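Long-range contact in transmembrane beta-barrels (Synthetic construct, PDB 6X9Z), which forms a computationally designed eight-stranded antiparallel beta-barrel intended to span a lipid membrane: residues 7-19 and 110-122. Numbering follows the deposited sequence.
Sequences TLMVYVVVGYNTD and SLQKVAIGIAYKV
The seam of the eight-stranded barrel lies here, where the first strand, 8-17, pairs antiparallel with the last, 112-121, and closes the sheet. Val10, Val12, Val14 and Tyr16 form hydrogen-bonded pairs with Tyr120, Ile118, Ile116 and Val114, each giving and taking one backbone bond; Val14 N to Ile116 O is 2.8 Å and nearly straight (169°). Their side chains make up the outer face, consistent with a surface meant for lipid. There Val12 and Ile118 lie side by side, CG2 against CG1 at 3.6 Å. Val14 and Ile116 repeat this with CG1 on CG1 at 3.8 Å. The CG1 of each lies between its own backbone N and carbonyl carbon (chi1 46° and 59°), which brings the two into contact.

On the inward face the middle of the seam carries small residues, Gly15, Ala115 and Gly117. Gly15 CA lies 3.7 Å from Ala115 CA, and Val13 CG1 lies 3.9 Å from Gly117 CA. Farther along, Asn17 and Lys113 run alongside each other, Asn17 OD1 resting 3.2 Å from Lys113 CB, while Asn17 ND2 hydrogen-bonds to Asp23 OD1. At that end Thr18 and Gln112 clasp the strands: Thr18 N donates to Gln112 O, and Gln112 N to Thr18 OG1 at 3.1 Å. At the other end Val122 N donates a hydrogen bond to Leu8 O, and Val122 CG2 packs on Leu8 CG.

Strand 22-31 hydrogen-bonds through its backbone to the other edge of 8-17. Inside the barrel, Tyr11 hydrogen-bonds to Asp39 and, with Val13, touches Met101 of strand 98-106, while Met9 and Ala119 meet Leu91 of strand 82-93.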
loop_
_atom_site.group_PDB
_atom_site.type_symbol
_atom_site.label_atom_id
_atom_site.label_comp_id
_atom_site.label_asym_id
_atom_site.label_seq_id
_atom_site.Cartn_x
_atom_site.Cartn_y
_atom_site.Cartn_z
ATOM N N THR A 7 9.948 3.147 11.554
ATOM C CA THR A 7 10.203 2.128 10.545
ATOM C C THR A 7 9.836 2.669 9.171
ATOM O O THR A 7 8.729 3.181 8.974
ATOM C CB THR A 7 9.408 0.861 10.847
ATOM O OG1 THR A 7 9.873 0.284 12.075
ATOM C CG2 THR A 7 9.572 -0.153 9.721
ATOM N N LEU A 8 10.767 2.577 8.229
ATOM C CA LEU A 8 10.538 2.974 6.848
ATOM C C LEU A 8 10.635 1.743 5.964
ATOM O O LEU A 8 11.605 0.980 6.054
ATOM C CB LEU A 8 11.546 4.029 6.395
ATOM C CG LEU A 8 11.322 4.595 4.989
ATOM C CD1 LEU A 8 10.014 5.345 4.913
ATOM C CD2 LEU A 8 12.489 5.493 4.589
ATOM N N MET A 9 9.629 1.543 5.123
ATOM C CA MET A 9 9.614 0.406 4.219
ATOM C C MET A 9 9.240 0.883 2.828
ATOM O O MET A 9 8.241 1.586 2.658
ATOM C CB MET A 9 8.650 -0.673 4.708
ATOM C CG MET A 9 9.183 -1.415 5.922
ATOM S SD MET A 9 8.145 -2.818 6.317
ATOM C CE MET A 9 6.664 -1.946 6.806
ATOM N N VAL A 10 10.055 0.511 1.850
ATOM C CA VAL A 10 9.768 0.760 0.445
ATOM C C VAL A 10 9.096 -0.481 -0.118
ATOM O O VAL A 10 9.551 -1.606 0.119
ATOM C CB VAL A 10 11.054 1.091 -0.332
ATOM C CG1 VAL A 10 10.771 1.149 -1.823
ATOM C CG2 VAL A 10 11.639 2.402 0.157
ATOM N N TYR A 11 8.006 -0.279 -0.852
ATOM C CA TYR A 11 7.247 -1.379 -1.415
ATOM C C TYR A 11 7.088 -1.183 -2.914
ATOM O O TYR A 11 7.158 -0.061 -3.425
ATOM C CB TYR A 11 5.869 -1.508 -0.751
ATOM C CG TYR A 11 4.919 -0.358 -1.018
ATOM C CD1 TYR A 11 4.111 -0.351 -2.150
ATOM C CD2 TYR A 11 4.810 0.706 -0.131
ATOM C CE1 TYR A 11 3.234 0.679 -2.402
ATOM C CE2 TYR A 11 3.930 1.748 -0.375
ATOM C CZ TYR A 11 3.144 1.728 -1.515
ATOM O OH TYR A 11 2.262 2.757 -1.768
ATOM N N VAL A 12 6.881 -2.294 -3.611
ATOM C CA VAL A 12 6.497 -2.281 -5.017
ATOM C C VAL A 12 5.421 -3.338 -5.203
ATOM O O VAL A 12 5.595 -4.490 -4.791
ATOM C CB VAL A 12 7.698 -2.534 -5.951
ATOM C CG1 VAL A 12 8.588 -1.303 -6.007
ATOM C CG2 VAL A 12 8.499 -3.732 -5.481
ATOM N N VAL A 13 4.291 -2.947 -5.789
ATOM C CA VAL A 13 3.169 -3.863 -5.933
ATOM C C VAL A 13 2.608 -3.775 -7.341
ATOM O O VAL A 13 2.717 -2.755 -8.025
ATOM C CB VAL A 13 2.046 -3.601 -4.905
ATOM C CG1 VAL A 13 2.590 -3.662 -3.496
ATOM C CG2 VAL A 13 1.361 -2.266 -5.176
ATOM N N VAL A 14 1.995 -4.875 -7.762
ATOM C CA VAL A 14 1.225 -4.941 -8.993
ATOM C C VAL A 14 -0.221 -5.200 -8.599
ATOM O O VAL A 14 -0.508 -6.140 -7.846
ATOM C CB VAL A 14 1.757 -6.025 -9.944
ATOM C CG1 VAL A 14 2.023 -7.325 -9.189
ATOM C CG2 VAL A 14 0.784 -6.245 -11.086
ATOM N N GLY A 15 -1.123 -4.354 -9.081
ATOM C CA GLY A 15 -2.532 -4.412 -8.719
ATOM C C GLY A 15 -3.384 -4.704 -9.940
ATOM O O GLY A 15 -3.186 -4.107 -11.001
ATOM N N TYR A 16 -4.330 -5.621 -9.777
ATOM C CA TYR A 16 -5.238 -6.032 -10.842
ATOM C C TYR A 16 -6.638 -5.550 -10.479
ATOM O O TYR A 16 -7.251 -6.064 -9.538
ATOM C CB TYR A 16 -5.207 -7.546 -11.031
ATOM C CG TYR A 16 -3.828 -8.110 -11.286
ATOM C CD1 TYR A 16 -3.387 -8.358 -12.579
ATOM C CD2 TYR A 16 -2.971 -8.405 -10.232
ATOM C CE1 TYR A 16 -2.132 -8.879 -12.817
ATOM C CE2 TYR A 16 -1.714 -8.922 -10.460
ATOM C CZ TYR A 16 -1.300 -9.159 -11.754
ATOM O OH TYR A 16 -0.048 -9.678 -11.989
ATOM N N ASN A 17 -7.134 -4.570 -11.226
ATOM C CA ASN A 17 -8.408 -3.925 -10.948
ATOM C C ASN A 17 -9.556 -4.661 -11.632
ATOM O O ASN A 17 -9.370 -5.375 -12.620
ATOM C CB ASN A 17 -8.387 -2.469 -11.415
ATOM C CG ASN A 17 -7.238 -1.676 -10.820
ATOM O OD1 ASN A 17 -7.365 -1.084 -9.747
ATOM N ND2 ASN A 17 -6.111 -1.651 -11.520
ATOM N N THR A 18 -10.764 -4.440 -11.107
ATOM C CA THR A 18 -11.950 -5.113 -11.625
ATOM C C THR A 18 -12.325 -4.650 -13.028
ATOM O O THR A 18 -13.090 -5.345 -13.708
ATOM C CB THR A 18 -13.131 -4.907 -10.674
ATOM O OG1 THR A 18 -13.224 -3.524 -10.313
ATOM C CG2 THR A 18 -12.960 -5.749 -9.418
ATOM N N ASP A 19 -11.810 -3.508 -13.481
ATOM C CA ASP A 19 -12.039 -3.044 -14.842
ATOM C C ASP A 19 -11.037 -3.626 -15.837
ATOM O O ASP A 19 -10.929 -3.120 -16.960
ATOM C CB ASP A 19 -12.011 -1.514 -14.897
ATOM C CG ASP A 19 -10.658 -0.935 -14.517
ATOM O OD1 ASP A 19 -9.785 -1.697 -14.053
ATOM O OD2 ASP A 19 -10.466 0.290 -14.681
ATOM N N SER A 110 -16.835 1.972 -6.957
ATOM C CA SER A 110 -17.268 0.623 -7.308
ATOM C C SER A 110 -16.175 -0.129 -8.059
ATOM O O SER A 110 -16.445 -1.122 -8.734
ATOM C CB SER A 110 -18.533 0.668 -8.160
ATOM O OG SER A 110 -18.248 1.221 -9.432
ATOM N N LEU A 111 -14.946 0.364 -7.950
ATOM C CA LEU A 111 -13.776 -0.249 -8.567
ATOM C C LEU A 111 -12.944 -0.903 -7.473
ATOM O O LEU A 111 -12.509 -0.224 -6.538
ATOM C CB LEU A 111 -12.955 0.798 -9.321
ATOM C CG LEU A 111 -11.588 0.383 -9.870
ATOM C CD1 LEU A 111 -11.744 -0.506 -11.092
ATOM C CD2 LEU A 111 -10.738 1.607 -10.193
ATOM N N GLN A 112 -12.738 -2.213 -7.581
ATOM C CA GLN A 112 -11.953 -2.971 -6.617
ATOM C C GLN A 112 -10.679 -3.492 -7.267
ATOM O O GLN A 112 -10.589 -3.636 -8.489
ATOM C CB GLN A 112 -12.749 -4.149 -6.046
ATOM C CG GLN A 112 -13.996 -3.752 -5.285
ATOM C CD GLN A 112 -15.263 -4.001 -6.075
ATOM O OE1 GLN A 112 -15.293 -4.842 -6.974
ATOM N NE2 GLN A 112 -16.318 -3.266 -5.746
ATOM N N LYS A 113 -9.690 -3.791 -6.430
ATOM C CA LYS A 113 -8.408 -4.252 -6.934
ATOM C C LYS A 113 -7.767 -5.199 -5.935
ATOM O O LYS A 113 -7.985 -5.098 -4.724
ATOM C CB LYS A 113 -7.461 -3.081 -7.222
ATOM C CG LYS A 113 -7.055 -2.293 -5.991
ATOM C CD LYS A 113 -6.134 -1.134 -6.348
ATOM C CE LYS A 113 -4.815 -1.629 -6.916
ATOM N NZ LYS A 113 -3.817 -0.528 -7.030
ATOM N N VAL A 114 -6.981 -6.128 -6.467
ATOM C CA VAL A 114 -6.115 -6.996 -5.682
ATOM C C VAL A 114 -4.689 -6.717 -6.122
ATOM O O VAL A 114 -4.393 -6.727 -7.322
ATOM C CB VAL A 114 -6.479 -8.478 -5.858
ATOM C CG1 VAL A 114 -5.427 -9.370 -5.222
ATOM C CG2 VAL A 114 -7.849 -8.751 -5.252
ATOM N N ALA A 115 -3.817 -6.437 -5.158
ATOM C CA ALA A 115 -2.430 -6.110 -5.436
ATOM C C ALA A 115 -1.514 -7.007 -4.618
ATOM O O ALA A 115 -1.777 -7.273 -3.440
ATOM C CB ALA A 115 -2.131 -4.638 -5.132
ATOM N N ILE A 116 -0.451 -7.485 -5.260
ATOM C CA ILE A 116 0.577 -8.287 -4.615
ATOM C C ILE A 116 1.923 -7.636 -4.893
ATOM O O ILE A 116 2.117 -6.980 -5.921
ATOM C CB ILE A 116 0.567 -9.751 -5.099
ATOM C CG1 ILE A 116 0.789 -9.806 -6.612
ATOM C CG2 ILE A 116 -0.738 -10.433 -4.714
ATOM C CD1 ILE A 116 0.820 -11.209 -7.176
ATOM N N GLY A 117 2.851 -7.817 -3.964
ATOM C CA GLY A 117 4.151 -7.195 -4.099
ATOM C C GLY A 117 5.031 -7.538 -2.920
ATOM O O GLY A 117 4.736 -8.448 -2.144
ATOM N N ILE A 118 6.133 -6.800 -2.805
ATOM C CA ILE A 118 7.082 -6.985 -1.717
ATOM C C ILE A 118 7.240 -5.666 -0.978
ATOM O O ILE A 118 6.941 -4.589 -1.497
ATOM C CB ILE A 118 8.455 -7.486 -2.206
ATOM C CG1 ILE A 118 9.091 -6.440 -3.122
ATOM C CG2 ILE A 118 8.327 -8.847 -2.874
ATOM C CD1 ILE A 118 10.387 -6.875 -3.755
ATOM N N ALA A 119 7.732 -5.767 0.253
ATOM C CA ALA A 119 7.969 -4.608 1.100
ATOM C C ALA A 119 9.358 -4.736 1.703
ATOM O O ALA A 119 9.619 -5.668 2.473
ATOM C CB ALA A 119 6.902 -4.491 2.191
ATOM N N TYR A 120 10.242 -3.812 1.340
ATOM C CA TYR A 120 11.634 -3.824 1.766
ATOM C C TYR A 120 11.815 -2.829 2.901
ATOM O O TYR A 120 11.405 -1.670 2.782
ATOM C CB TYR A 120 12.548 -3.468 0.594
ATOM C CG TYR A 120 14.035 -3.589 0.860
ATOM C CD1 TYR A 120 14.773 -2.504 1.321
ATOM C CD2 TYR A 120 14.707 -4.776 0.614
ATOM C CE1 TYR A 120 16.138 -2.607 1.547
ATOM C CE2 TYR A 120 16.068 -4.888 0.835
ATOM C CZ TYR A 120 16.778 -3.804 1.300
ATOM O OH TYR A 120 18.131 -3.936 1.515
ATOM N N LYS A 121 12.430 -3.280 3.991
ATOM C CA LYS A 121 12.585 -2.467 5.192
ATOM C C LYS A 121 13.934 -1.760 5.142
ATOM O O LYS A 121 14.985 -2.404 5.225
ATOM C CB LYS A 121 12.459 -3.333 6.442
ATOM C CG LYS A 121 12.492 -2.543 7.734
ATOM C CD LYS A 121 12.366 -3.445 8.954
ATOM C CE LYS A 121 12.429 -2.623 10.235
ATOM N NZ LYS A 121 12.119 -3.428 11.444
ATOM N N VAL A 122 13.907 -0.439 4.997
ATOM C CA VAL A 122 15.138 0.342 4.941
ATOM C C VAL A 122 15.432 0.963 6.301
ATOM O O VAL A 122 16.004 0.311 7.174
ATOM C CB VAL A 122 15.072 1.427 3.845
ATOM C CG1 VAL A 122 15.326 0.819 2.473
ATOM C CG2 VAL A 122 13.731 2.129 3.868
#